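Local coordinates for protein pseudoaglycone deacetylase Dbv21 (Actinoplanes teichomyceticus, PDB 3DFI) that probably removes the acetyl group from the sugar of the A40926 pseudoaglycone, as a zinc-dependent deacetylase in the biosynthesis of this lipoglycopeptide antibiotic, at residues S27-Q30 and A31-G35; E138-I141 and A142-P146; A163-D166 and A167-A171; D212-A215 and R216-F220; F241-L244 and D245-A248. One frame throughout, in Å; residues are numbered along the deposited sequence.

Contact 1 (S27-Q30 and A31-G35); sequences SLAQ and AEQDG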
loop_
_atom_site.group_PDB
_atom_site.type_symbol
_atom_site.label_atom_id
_atom_site.label_comp_id
_atom_site.label_asym_id
_atom_site.label_seq_id
_atom_site.Cartn_x
_atom_site.Cartn_y
_atom_site.Cartn_z
ATOM N N SER A 27 -7.356 -4.577 8.172
ATOM C CA SER A 27 -6.629 -4.332 9.436
ATOM C C SER A 27 -6.677 -2.840 9.789
ATOM O O SER A 27 -6.777 -2.470 10.957
ATOM C CB SER A 27 -5.172 -4.762 9.329
ATOM O OG SER A 27 -5.056 -6.160 9.140
ATOM N N LEU A 28 -6.642 -1.989 8.770
ATOM C CA LEU A 28 -6.756 -0.551 9.001
ATOM C C LEU A 28 -8.144 -0.195 9.510
ATOM O O LEU A 28 -8.268 0.545 10.499
ATOM C CB LEU A 28 -6.412 0.252 7.739
ATOM C CG LEU A 28 -4.964 0.154 7.231
ATOM C CD1 LEU A 28 -4.775 1.030 5.970
ATOM C CD2 LEU A 28 -3.969 0.532 8.280
ATOM N N ALA A 29 -9.171 -0.721 8.832
ATOM C CA ALA A 29 -10.568 -0.582 9.250
ATOM C C ALA A 29 -10.763 -1.088 10.674
ATOM O O ALA A 29 -11.452 -0.445 11.481
ATOM C CB ALA A 29 -11.467 -1.340 8.313
ATOM N N GLN A 30 -10.183 -2.253 10.973
ATOM C CA GLN A 30 -10.295 -2.854 12.316
ATOM C C GLN A 30 -9.585 -2.007 13.371
ATOM O O GLN A 30 -10.047 -1.926 14.523
ATOM C CB GLN A 30 -9.717 -4.272 12.346
ATOM C CG GLN A 30 -9.909 -4.998 13.689
ATOM C CD GLN A 30 -11.355 -5.396 13.927
ATOM O OE1 GLN A 30 -11.988 -4.951 14.888
ATOM N NE2 GLN A 30 -11.893 -6.227 13.042
ATOM N N ALA A 31 -8.457 -1.398 12.992
ATOM C CA ALA A 31 -7.747 -0.505 13.921
ATOM C C ALA A 31 -8.618 0.697 14.263
ATOM O O ALA A 31 -8.711 1.077 15.416
ATOM C CB ALA A 31 -6.402 -0.058 13.350
ATOM N N GLU A 32 -9.281 1.263 13.251
ATOM C CA GLU A 32 -10.176 2.400 13.458
ATOM C C GLU A 32 -11.420 2.027 14.292
ATOM O O GLU A 32 -11.827 2.776 15.195
ATOM C CB GLU A 32 -10.553 3.039 12.115
ATOM C CG GLU A 32 -11.240 4.396 12.237
ATOM C CD GLU A 32 -12.767 4.316 12.114
ATOM O OE1 GLU A 32 -13.400 5.383 11.922
ATOM O OE2 GLU A 32 -13.339 3.203 12.196
ATOM N N GLN A 33 -11.999 0.862 13.997
ATOM C CA GLN A 33 -13.125 0.326 14.773
ATOM C C GLN A 33 -12.727 0.090 16.228
ATOM O O GLN A 33 -13.562 0.223 17.127
ATOM C CB GLN A 33 -13.638 -0.984 14.176
ATOM C CG GLN A 33 -14.362 -0.853 12.845
ATOM C CD GLN A 33 -14.363 -2.151 12.048
ATOM O OE1 GLN A 33 -14.302 -3.251 12.611
ATOM N NE2 GLN A 33 -14.430 -2.026 10.730
ATOM N N ASP A 34 -11.457 -0.262 16.446
ATOM C CA ASP A 34 -10.922 -0.524 17.789
ATOM C C ASP A 34 -10.540 0.757 18.543
ATOM O O ASP A 34 -10.174 0.698 19.709
ATOM C CB ASP A 34 -9.713 -1.483 17.738
ATOM C CG ASP A 34 -10.100 -2.928 17.409
ATOM O OD1 ASP A 34 -11.283 -3.296 17.549
ATOM O OD2 ASP A 34 -9.209 -3.705 17.005
ATOM N N GLY A 35 -10.602 1.901 17.863
ATOM C CA GLY A 35 -10.376 3.202 18.492
ATOM C C GLY A 35 -9.047 3.856 18.158
ATOM O O GLY A 35 -8.709 4.912 18.715
#

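Contact 2 (E138-I141 and A142-P146); sequences ESMI and AECDP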
loop_
_atom_site.group_PDB
_atom_site.type_symbol
_atom_site.label_atom_id
_atom_site.label_comp_id
_atom_site.label_asym_id
_atom_site.label_seq_id
_atom_site.Cartn_x
_atom_site.Cartn_y
_atom_site.Cartn_z
ATOM N N GLU A 138 10.442 10.563 6.704
ATOM C CA GLU A 138 10.844 11.104 7.997
ATOM C C GLU A 138 9.988 12.321 8.368
ATOM O O GLU A 138 9.520 12.427 9.498
ATOM C CB GLU A 138 12.357 11.417 8.056
ATOM C CG GLU A 138 13.192 10.110 7.961
ATOM C CD GLU A 138 14.674 10.255 8.221
ATOM O OE1 GLU A 138 15.126 11.370 8.530
ATOM O OE2 GLU A 138 15.396 9.227 8.135
ATOM N N SER A 139 9.781 13.233 7.422
ATOM C CA SER A 139 8.952 14.423 7.662
ATOM C C SER A 139 7.526 14.003 8.040
ATOM O O SER A 139 6.943 14.559 8.968
ATOM C CB SER A 139 8.917 15.321 6.421
ATOM O OG SER A 139 10.205 15.811 6.130
ATOM N N MET A 140 6.987 13.004 7.344
ATOM C CA MET A 140 5.662 12.469 7.667
ATOM C C MET A 140 5.573 11.818 9.076
ATOM O O MET A 140 4.600 12.038 9.808
ATOM C CB MET A 140 5.164 11.526 6.558
ATOM C CG MET A 140 3.649 11.311 6.538
ATOM S SD MET A 140 2.707 12.777 5.962
ATOM C CE MET A 140 2.375 13.705 7.419
ATOM N N ILE A 141 6.597 11.058 9.464
ATOM C CA ILE A 141 6.672 10.480 10.819
ATOM C C ILE A 141 6.703 11.548 11.919
ATOM O O ILE A 141 5.962 11.460 12.895
ATOM C CB ILE A 141 7.881 9.533 10.957
ATOM C CG1 ILE A 141 7.690 8.311 10.040
ATOM C CG2 ILE A 141 8.130 9.159 12.451
ATOM C CD1 ILE A 141 8.893 7.400 9.946
ATOM N N ALA A 142 7.553 12.557 11.754
ATOM C CA ALA A 142 7.626 13.648 12.705
ATOM C C ALA A 142 6.246 14.289 12.860
ATOM O O ALA A 142 5.790 14.565 13.965
ATOM C CB ALA A 142 8.652 14.672 12.241
ATOM N N GLU A 143 5.569 14.490 11.736
ATOM C CA GLU A 143 4.278 15.152 11.727
ATOM C C GLU A 143 3.143 14.305 12.334
ATOM O O GLU A 143 2.312 14.832 13.078
ATOM C CB GLU A 143 3.923 15.552 10.296
ATOM C CG GLU A 143 2.860 16.612 10.225
ATOM C CD GLU A 143 2.635 17.092 8.809
ATOM O OE1 GLU A 143 1.622 16.666 8.206
ATOM O OE2 GLU A 143 3.483 17.882 8.314
ATOM N N CYS A 144 3.114 13.008 12.023
ATOM C CA CYS A 144 1.986 12.142 12.411
ATOM C C CYS A 144 2.202 11.425 13.766
ATOM O O CYS A 144 1.268 10.839 14.320
ATOM C CB CYS A 144 1.678 11.122 11.294
ATOM S SG CYS A 144 0.836 11.848 9.814
ATOM N N ASP A 145 3.433 11.467 14.272
ATOM C CA ASP A 145 3.842 10.812 15.544
ATOM C C ASP A 145 3.271 9.377 15.740
ATOM O O ASP A 145 2.638 9.080 16.754
ATOM C CB ASP A 145 3.557 11.748 16.747
ATOM C CG ASP A 145 4.193 11.272 18.055
ATOM O OD1 ASP A 145 5.131 10.442 18.044
ATOM O OD2 ASP A 145 3.757 11.761 19.126
ATOM N N PRO A 146 3.523 8.474 14.775
ATOM C CA PRO A 146 2.892 7.153 14.809
ATOM C C PRO A 146 3.489 6.257 15.897
ATOM O O PRO A 146 4.632 6.478 16.304
ATOM C CB PRO A 146 3.254 6.572 13.444
ATOM C CG PRO A 146 4.566 7.183 13.134
ATOM C CD PRO A 146 4.449 8.601 13.631
#

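Contact 3 (A163-D166 and A167-A171); sequences ATRD and ATLLA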
loop_
_atom_site.group_PDB
_atom_site.type_symbol
_atom_site.label_atom_id
_atom_site.label_comp_id
_atom_site.label_asym_id
_atom_site.label_seq_id
_atom_site.Cartn_x
_atom_site.Cartn_y
_atom_site.Cartn_z
ATOM N N ALA A 163 11.411 0.651 -3.859
ATOM C CA ALA A 163 11.907 1.959 -3.415
ATOM C C ALA A 163 11.166 2.426 -2.151
ATOM O O ALA A 163 11.811 2.869 -1.195
ATOM C CB ALA A 163 11.788 2.994 -4.520
ATOM N N THR A 164 9.829 2.314 -2.149
ATOM C CA THR A 164 9.014 2.736 -0.994
ATOM C C THR A 164 9.399 1.967 0.301
ATOM O O THR A 164 9.634 2.566 1.372
ATOM C CB THR A 164 7.543 2.564 -1.314
ATOM O OG1 THR A 164 7.225 3.422 -2.421
ATOM C CG2 THR A 164 6.646 2.906 -0.087
ATOM N N ARG A 165 9.472 0.651 0.174
ATOM C CA ARG A 165 9.873 -0.227 1.275
ATOM C C ARG A 165 11.245 0.154 1.842
ATOM O O ARG A 165 11.390 0.359 3.064
ATOM C CB ARG A 165 9.882 -1.701 0.808
ATOM C CG ARG A 165 10.328 -2.688 1.890
ATOM C CD ARG A 165 10.673 -4.032 1.287
ATOM N NE ARG A 165 11.889 -3.911 0.479
ATOM C CZ ARG A 165 12.394 -4.884 -0.266
ATOM N NH1 ARG A 165 11.784 -6.047 -0.315
ATOM N NH2 ARG A 165 13.499 -4.679 -0.972
ATOM N N ASP A 166 12.242 0.248 0.956
ATOM C CA ASP A 166 13.618 0.506 1.362
ATOM C C ASP A 166 13.747 1.859 2.081
ATOM O O ASP A 166 14.428 1.976 3.119
ATOM C CB ASP A 166 14.563 0.405 0.153
ATOM C CG ASP A 166 14.757 -1.058 -0.334
ATOM O OD1 ASP A 166 14.080 -1.987 0.181
ATOM O OD2 ASP A 166 15.610 -1.284 -1.224
ATOM N N ALA A 167 13.070 2.867 1.526
ATOM C CA ALA A 167 13.054 4.203 2.123
ATOM C C ALA A 167 12.358 4.199 3.489
ATOM O O ALA A 167 12.829 4.857 4.410
ATOM C CB ALA A 167 12.370 5.218 1.172
ATOM N N THR A 168 11.259 3.433 3.603
ATOM C CA THR A 168 10.499 3.334 4.847
ATOM C C THR A 168 11.319 2.632 5.939
ATOM O O THR A 168 11.331 3.071 7.097
ATOM C CB THR A 168 9.125 2.629 4.665
ATOM O OG1 THR A 168 8.367 3.251 3.616
ATOM C CG2 THR A 168 8.324 2.675 5.989
ATOM N N LEU A 169 12.056 1.589 5.571
ATOM C CA LEU A 169 12.929 0.900 6.550
ATOM C C LEU A 169 13.974 1.825 7.174
ATOM O O LEU A 169 14.200 1.805 8.386
ATOM C CB LEU A 169 13.613 -0.315 5.916
ATOM C CG LEU A 169 12.684 -1.511 5.634
ATOM C CD1 LEU A 169 13.254 -2.385 4.519
ATOM C CD2 LEU A 169 12.474 -2.344 6.921
ATOM N N LEU A 170 14.621 2.626 6.337
ATOM C CA LEU A 170 15.574 3.647 6.801
ATOM C C LEU A 170 14.931 4.742 7.683
ATOM O O LEU A 170 15.489 5.151 8.712
ATOM C CB LEU A 170 16.268 4.288 5.587
ATOM C CG LEU A 170 17.323 3.440 4.868
ATOM C CD1 LEU A 170 17.617 4.014 3.487
ATOM C CD2 LEU A 170 18.608 3.308 5.697
ATOM N N ALA A 171 13.766 5.222 7.259
ATOM C CA ALA A 171 13.097 6.323 7.952
ATOM C C ALA A 171 12.562 5.910 9.330
ATOM O O ALA A 171 12.763 6.632 10.306
ATOM C CB ALA A 171 11.979 6.934 7.074
#

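Contact 4 (D212-A215 and R216-F220); sequences DEEA and RTRKF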
loop_
_atom_site.group_PDB
_atom_site.type_symbol
_atom_site.label_atom_id
_atom_site.label_comp_id
_atom_site.label_asym_id
_atom_site.label_seq_id
_atom_site.Cartn_x
_atom_site.Cartn_y
_atom_site.Cartn_z
ATOM N N ASP A 212 -12.926 -8.725 12.026
ATOM C CA ASP A 212 -14.324 -9.123 12.118
ATOM C C ASP A 212 -15.034 -8.894 10.770
ATOM O O ASP A 212 -14.433 -8.336 9.838
ATOM C CB ASP A 212 -15.023 -8.421 13.296
ATOM C CG ASP A 212 -15.130 -6.899 13.133
ATOM O OD1 ASP A 212 -15.434 -6.230 14.142
ATOM O OD2 ASP A 212 -14.928 -6.358 12.030
ATOM N N GLU A 213 -16.286 -9.328 10.641
ATOM C CA GLU A 213 -16.945 -9.231 9.336
ATOM C C GLU A 213 -17.127 -7.806 8.823
ATOM O O GLU A 213 -17.038 -7.575 7.625
ATOM C CB GLU A 213 -18.251 -10.042 9.252
ATOM C CG GLU A 213 -19.005 -10.241 10.548
ATOM C CD GLU A 213 -19.811 -11.531 10.554
ATOM O OE1 GLU A 213 -19.734 -12.287 11.555
ATOM O OE2 GLU A 213 -20.515 -11.802 9.553
ATOM N N GLU A 214 -17.343 -6.842 9.708
ATOM C CA GLU A 214 -17.519 -5.476 9.237
ATOM C C GLU A 214 -16.220 -4.867 8.688
ATOM O O GLU A 214 -16.270 -4.093 7.723
ATOM C CB GLU A 214 -18.196 -4.580 10.286
ATOM C CG GLU A 214 -17.303 -3.553 10.963
ATOM C CD GLU A 214 -18.049 -2.281 11.348
ATOM O OE1 GLU A 214 -18.307 -2.077 12.558
ATOM O OE2 GLU A 214 -18.378 -1.488 10.442
ATOM N N ALA A 215 -15.071 -5.231 9.269
ATOM C CA ALA A 215 -13.789 -4.735 8.770
ATOM C C ALA A 215 -13.532 -5.237 7.345
ATOM O O ALA A 215 -13.064 -4.478 6.495
ATOM C CB ALA A 215 -12.645 -5.117 9.701
ATOM N N ARG A 216 -13.873 -6.506 7.084
ATOM C CA ARG A 216 -13.737 -7.088 5.739
ATOM C C ARG A 216 -14.716 -6.443 4.755
ATOM O O ARG A 216 -14.354 -6.139 3.618
ATOM C CB ARG A 216 -13.938 -8.608 5.791
ATOM C CG ARG A 216 -14.108 -9.301 4.442
ATOM C CD ARG A 216 -14.870 -10.599 4.639
ATOM N NE ARG A 216 -15.421 -11.182 3.414
ATOM C CZ ARG A 216 -16.450 -10.705 2.713
ATOM N NH1 ARG A 216 -16.852 -11.358 1.630
ATOM N NH2 ARG A 216 -17.070 -9.577 3.061
ATOM N N THR A 217 -15.955 -6.251 5.200
ATOM C CA THR A 217 -16.978 -5.555 4.410
ATOM C C THR A 217 -16.510 -4.132 4.071
ATOM O O THR A 217 -16.596 -3.694 2.910
ATOM C CB THR A 217 -18.363 -5.607 5.126
ATOM O OG1 THR A 217 -18.838 -6.956 5.113
ATOM C CG2 THR A 217 -19.410 -4.740 4.437
ATOM N N ARG A 218 -15.975 -3.424 5.061
ATOM C CA ARG A 218 -15.454 -2.080 4.811
ATOM C C ARG A 218 -14.259 -2.063 3.850
ATOM O O ARG A 218 -14.161 -1.165 3.009
ATOM C CB ARG A 218 -15.111 -1.366 6.108
ATOM C CG ARG A 218 -16.347 -1.025 6.941
ATOM C CD ARG A 218 -15.906 -0.482 8.286
ATOM N NE ARG A 218 -15.523 0.920 8.166
ATOM C CZ ARG A 218 -14.782 1.586 9.032
ATOM N NH1 ARG A 218 -14.526 2.860 8.809
ATOM N NH2 ARG A 218 -14.291 0.986 10.106
ATOM N N LYS A 219 -13.366 -3.051 3.963
ATOM C CA LYS A 219 -12.247 -3.172 3.008
ATOM C C LYS A 219 -12.762 -3.298 1.549
ATOM O O LYS A 219 -12.302 -2.579 0.665
ATOM C CB LYS A 219 -11.382 -4.384 3.343
ATOM C CG LYS A 219 -10.218 -4.583 2.379
ATOM C CD LYS A 219 -9.484 -5.921 2.577
ATOM C CE LYS A 219 -8.282 -5.982 1.642
ATOM N NZ LYS A 219 -7.248 -7.006 2.010
ATOM N N PHE A 220 -13.676 -4.239 1.312
ATOM C CA PHE A 220 -14.119 -4.566 -0.040
ATOM C C PHE A 220 -14.871 -3.368 -0.651
ATOM O O PHE A 220 -14.698 -3.037 -1.829
ATOM C CB PHE A 220 -14.971 -5.850 -0.045
ATOM C CG PHE A 220 -14.173 -7.152 0.086
ATOM C CD1 PHE A 220 -14.790 -8.384 -0.173
ATOM C CD2 PHE A 220 -12.841 -7.160 0.455
ATOM C CE1 PHE A 220 -14.081 -9.585 -0.054
ATOM C CE2 PHE A 220 -12.117 -8.366 0.593
ATOM C CZ PHE A 220 -12.726 -9.563 0.340
#

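Contact 5 (F241-L244 and D245-A248); sequences FAKL and DEHA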
loop_
_atom_site.group_PDB
_atom_site.type_symbol
_atom_site.label_atom_id
_atom_site.label_comp_id
_atom_site.label_asym_id
_atom_site.label_seq_id
_atom_site.Cartn_x
_atom_site.Cartn_y
_atom_site.Cartn_z
ATOM N N PHE A 241 -12.484 -10.137 -5.622
ATOM C CA PHE A 241 -13.015 -10.298 -4.256
ATOM C C PHE A 241 -13.040 -11.756 -3.804
ATOM O O PHE A 241 -12.637 -12.063 -2.687
ATOM C CB PHE A 241 -14.396 -9.649 -4.114
ATOM C CG PHE A 241 -14.381 -8.155 -4.319
ATOM C CD1 PHE A 241 -15.060 -7.587 -5.384
ATOM C CD2 PHE A 241 -13.676 -7.324 -3.460
ATOM C CE1 PHE A 241 -15.041 -6.201 -5.588
ATOM C CE2 PHE A 241 -13.659 -5.939 -3.653
ATOM C CZ PHE A 241 -14.332 -5.384 -4.722
ATOM N N ALA A 242 -13.542 -12.640 -4.672
ATOM C CA ALA A 242 -13.445 -14.088 -4.453
ATOM C C ALA A 242 -11.976 -14.536 -4.226
ATOM O O ALA A 242 -11.668 -15.238 -3.252
ATOM C CB ALA A 242 -14.077 -14.839 -5.614
ATOM N N LYS A 243 -11.075 -14.096 -5.106
ATOM C CA LYS A 243 -9.665 -14.451 -5.030
ATOM C C LYS A 243 -9.073 -14.037 -3.669
ATOM O O LYS A 243 -8.343 -14.818 -3.027
ATOM C CB LYS A 243 -8.910 -13.785 -6.187
ATOM C CG LYS A 243 -7.452 -14.219 -6.372
ATOM C CD LYS A 243 -7.355 -15.585 -7.088
ATOM C CE LYS A 243 -5.896 -16.054 -7.194
ATOM N NZ LYS A 243 -5.752 -17.501 -7.578
ATOM N N LEU A 244 -9.415 -12.831 -3.221
ATOM C CA LEU A 244 -8.955 -12.325 -1.934
ATOM C C LEU A 244 -9.506 -13.128 -0.753
ATOM O O LEU A 244 -8.788 -13.360 0.210
ATOM C CB LEU A 244 -9.276 -10.834 -1.764
ATOM C CG LEU A 244 -8.543 -9.807 -2.646
ATOM C CD1 LEU A 244 -8.856 -8.370 -2.190
ATOM C CD2 LEU A 244 -7.022 -10.017 -2.702
ATOM N N ASP A 245 -10.787 -13.510 -0.825
ATOM C CA ASP A 245 -11.424 -14.348 0.194
ATOM C C ASP A 245 -10.800 -15.728 0.261
ATOM O O ASP A 245 -10.629 -16.297 1.351
ATOM C CB ASP A 245 -12.924 -14.522 -0.112
ATOM C CG ASP A 245 -13.772 -13.417 0.477
ATOM O OD1 ASP A 245 -13.294 -12.729 1.415
ATOM O OD2 ASP A 245 -14.912 -13.244 0.011
ATOM N N GLU A 246 -10.507 -16.275 -0.920
ATOM C CA GLU A 246 -9.870 -17.583 -1.055
ATOM C C GLU A 246 -8.443 -17.537 -0.513
ATOM O O GLU A 246 -8.034 -18.453 0.204
ATOM C CB GLU A 246 -9.855 -18.023 -2.512
ATOM C CG GLU A 246 -8.980 -19.244 -2.794
ATOM C CD GLU A 246 -8.880 -19.561 -4.279
ATOM O OE1 GLU A 246 -8.744 -18.615 -5.096
ATOM O OE2 GLU A 246 -8.933 -20.757 -4.628
ATOM N N HIS A 247 -7.698 -16.485 -0.869
ATOM C CA HIS A 247 -6.324 -16.298 -0.376
ATOM C C HIS A 247 -6.285 -16.310 1.158
ATOM O O HIS A 247 -5.517 -17.152 1.736
ATOM C CB HIS A 247 -5.691 -14.995 -0.911
ATOM C CG HIS A 247 -4.280 -14.779 -0.434
ATOM N ND1 HIS A 247 -3.215 -15.528 -0.894
ATOM C CD2 HIS A 247 -3.765 -13.908 0.470
ATOM C CE1 HIS A 247 -2.110 -15.136 -0.285
ATOM N NE2 HIS A 247 -2.413 -14.146 0.537
ATOM N N ALA A 248 -7.138 -15.374 1.792
ATOM C CA ALA A 248 -7.294 -15.302 3.245
ATOM C C ALA A 248 -7.653 -16.664 3.830
ATOM O O ALA A 248 -7.087 -17.094 4.851
ATOM C CB ALA A 248 -8.374 -14.292 3.591
#

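Contact 1 (S27-Q30 and A31-G35)
Gln30 and Asp34 meet through main chain and side chain alike at the C-terminal end of helix 19-33. Four backbone hydrogen bonds of the i to i+4 kind run through this stretch. Ala31 N binds Ser27 O at 2.8 Å, Glu32 and Gln33 repeat the pattern on Leu28 and Ala29, and Asp34 N reaches Gln30 O at 2.9 Å. The last of these is the most bent, with an N-H...O angle of 136°, as the helix begins to unwind.

Side-chain packing adds to this ladder. Gln33 CG lies 3.2 Å from Ala29 O, brought over that carbonyl by a chi1 of -70° that sets CG beside its own backbone N. The stem of Gln30 bends at chi2, and its amide meets that of Gln33 with the two planes 75° apart. Ala31 CB rests 3.4 Å from Ser27 O.

Polar ends are tied to other parts of the chain: the Asp34 carboxylate forms a salt bridge with Arg7, and Ser27 OG bonds to Ser209 and Glu259 on strands of the sheet. On the inner face, Leu28 and Ala31 pack on Val38 of strand 37-42. Gly35, with a positive phi, closes the helix in a Schellman motif, a common way of ending a helix, here that of a beta-alpha-beta crossover from strand 9-14 to strand 37-42.

Contact 2 (E138-I141 and A142-P146)
Ile141 and Pro146 form one packed corner of this helix end, and Met140 with Cys144 forms another. Ile141 CG2 touches Pro146 CD at 3.9 Å, the two side chains meeting at about a right angle, while the same proline carbon comes to 3.3 Å from Ile141 O. That carbonyl also receives Asp145 N at 2.9 Å, so the proline ring sits directly beside the last backbone hydrogen bond of the helix.

Met140 starts out away from the following turn, but its chain folds back at chi2 (72°) and chi3 (-90°). The methyl CE is thereby carried to 3.4 Å from Cys144 SG. It also comes within 3.2 Å of Glu143 OE1, a snug fit between a thioether methyl and a carboxylate oxygen that draws in Glu143, though this residue is exposed. Beneath these side chains, Cys144 N binds Met140 O at 2.8 Å.

The other flank of the helix is looser. Ser139 and Ala142 are exposed, and their links here are mainly those of the backbone, such as Ala142 N to Glu138 O at 3.0 Å. Ser139 OG turns back to Glu135 O, and the Glu138 carboxylate pairs with Arg134 in the preceding turn.

Asp145 breaks the helix with a positive phi of 43°, and its carbonyl is held by Arg9. Met140, Ile141 and Pro146 all pack on Leu11 of strand 9-14, Ile141 further touches Arg175 and Ile177, and Glu138 leans on Ala171 and Glu174 of helix 159-174.

Contact 3 (A163-D166 and A167-A171)
Thr164 and Thr168 stand side by side on helix 159-174, the crossover helix of the beta-alpha-beta unit between strands 148-152 and 179-182. Their link is a doubly used carbonyl. Thr164 O accepts Thr168 N at 2.9 Å and Thr168 OG1 at 2.7 Å, the two donors arriving from opposite faces of the carbonyl plane. A chi1 of -53° in Thr168 points its hydroxyl back along the helix, satisfying this buried group; Thr164 OG1 does likewise with Asp160 O.

Arg165 and Leu169 also run alongside each other, with Arg165 CG 3.9 Å from Leu169 CD1. Past that carbon the arginine bends at chi3 (69°) and grips its neighbour Asp166 side-on in a salt bridge: NE at 2.9 Å and NH2 at 3.0 Å both donate to OD1, which lies in the guanidinium plane. Bonds from NH2 to Glu196 O and from NH1 to Val153 O probably help to fix the group's rotation.

The side chain of Thr164 is about 8 Å from the zinc ion and about 6 Å from that of His161, a zinc ligand one turn earlier. Thr164 and Thr168 face Ile13 of strand 9-14 and Thr151 of strand 148-152. Thr168 also reaches Ile137 of helix 126-144, and Ala167, Leu170 and Ala171 abut the same helix.

Contact 4 (D212-A215 and R216-F220)
This is a local contact through the N-terminal turns of helix 213-223, which starts with an N-cap just after strand 201-210. Ala215 joins its two halves, giving its N-H to the cap and its carbonyl to Lys219 N at 2.9 Å. The cap is Asp212: its OD2, met nearly end-on, takes Ala215 N at 3.0 Å and so gives a first-turn amide a good acceptor, its bond to Asp212 O being only weak. Helical bonding then sets in unevenly, weak from Arg216 N to Asp212 O at 3.4 Å, firmer from Arg218 N to Glu214 O at 2.8 Å.

Glu214 and Arg218 lie alongside one another and point the same way, yet they form no salt bridge. Glu214 OE2 rests 3.4 Å from Arg218 CD and stays 4.4 Å from NE, well out of the guanidinium plane, so any attraction is one of charge alone. Arg218 NH1 bonds to Gln85 O, and NH2 forms a salt bridge with Glu32 of helix 19-33. Lys219, extended throughout, sends NZ inward to Glu259, Tyr257 OH and Leu22 O.

One turn apart, Phe220 CE1 lies over one face of the Arg216 guanidinium, 3.6 Å above its plane and offset toward the rim.

Contact 5 (F241-L244 and D245-A248)
Lys243 and Glu246, three residues apart on helix 240-251, slant across one another at its surface. Lys243 has its CG anti to the backbone N and then kinks at chi2 (79°), whereas Glu246 runs straight beyond CG. As a result the glutamate's OE1 lies beside the lysine's outer chain, 3.9 Å from Lys243 CD and 4.0 Å from Lys243 NZ. The second distance is too long for a salt bridge and leaves only a loose attraction between opposite charges. The lysine side chain also touches Ala189 and Tyr190 of helix 187-190.

Asp245 is turned quite differently. Its CB sits 3.5 Å from Ala242 O, and the carboxylate lies back over the preceding turn, with OD2 3.7 Å from Phe241 O. The same OD2 forms a salt bridge with Arg216 of helix 213-223.

These groups decorate a regular alpha-helix that packs on helix 213-223, outside the strands of the central sheet. Phe241 and Leu244 provide its apolar side: the Phe241 ring meets that of Phe220 with planes at about 40°, and both residues touch Met223.

His247 takes its CG anti to N; its imidazole leads away from 241-244, and NE2 bonds to Gln183 OE1. Its own backbone N binds Lys243 O at 2.8 Å. In the next residue Ala248 N makes an almost straight bond, 175°, to Leu244 O at 3.0 Å, while Ala248 CB packs on Tyr257.

The five contacts follow one another in series along the chain, each along one helix or at its end, around the mixed central sheet. Contacts 2 and 3 belong to adjacent helices, 126-144 and 159-174, with centres 14 Å apart, and touch where Glu138 packs on Ala171. A chain of touches runs from contact 1 through contact 4 to contact 5: the centres of contacts 1 and 4 are 10 Å apart, and those of contacts 4 and 5 are 13 Å apart. Contact 1 is 20 Å from both contact 2 and contact 5, centre to centre, and contacts 2 and 5 are 33 Å apart. Helices 19-33 and 159-174 belong to separate beta-alpha-beta units, and zinc ligands Asp19 and His161 lie near their beginnings.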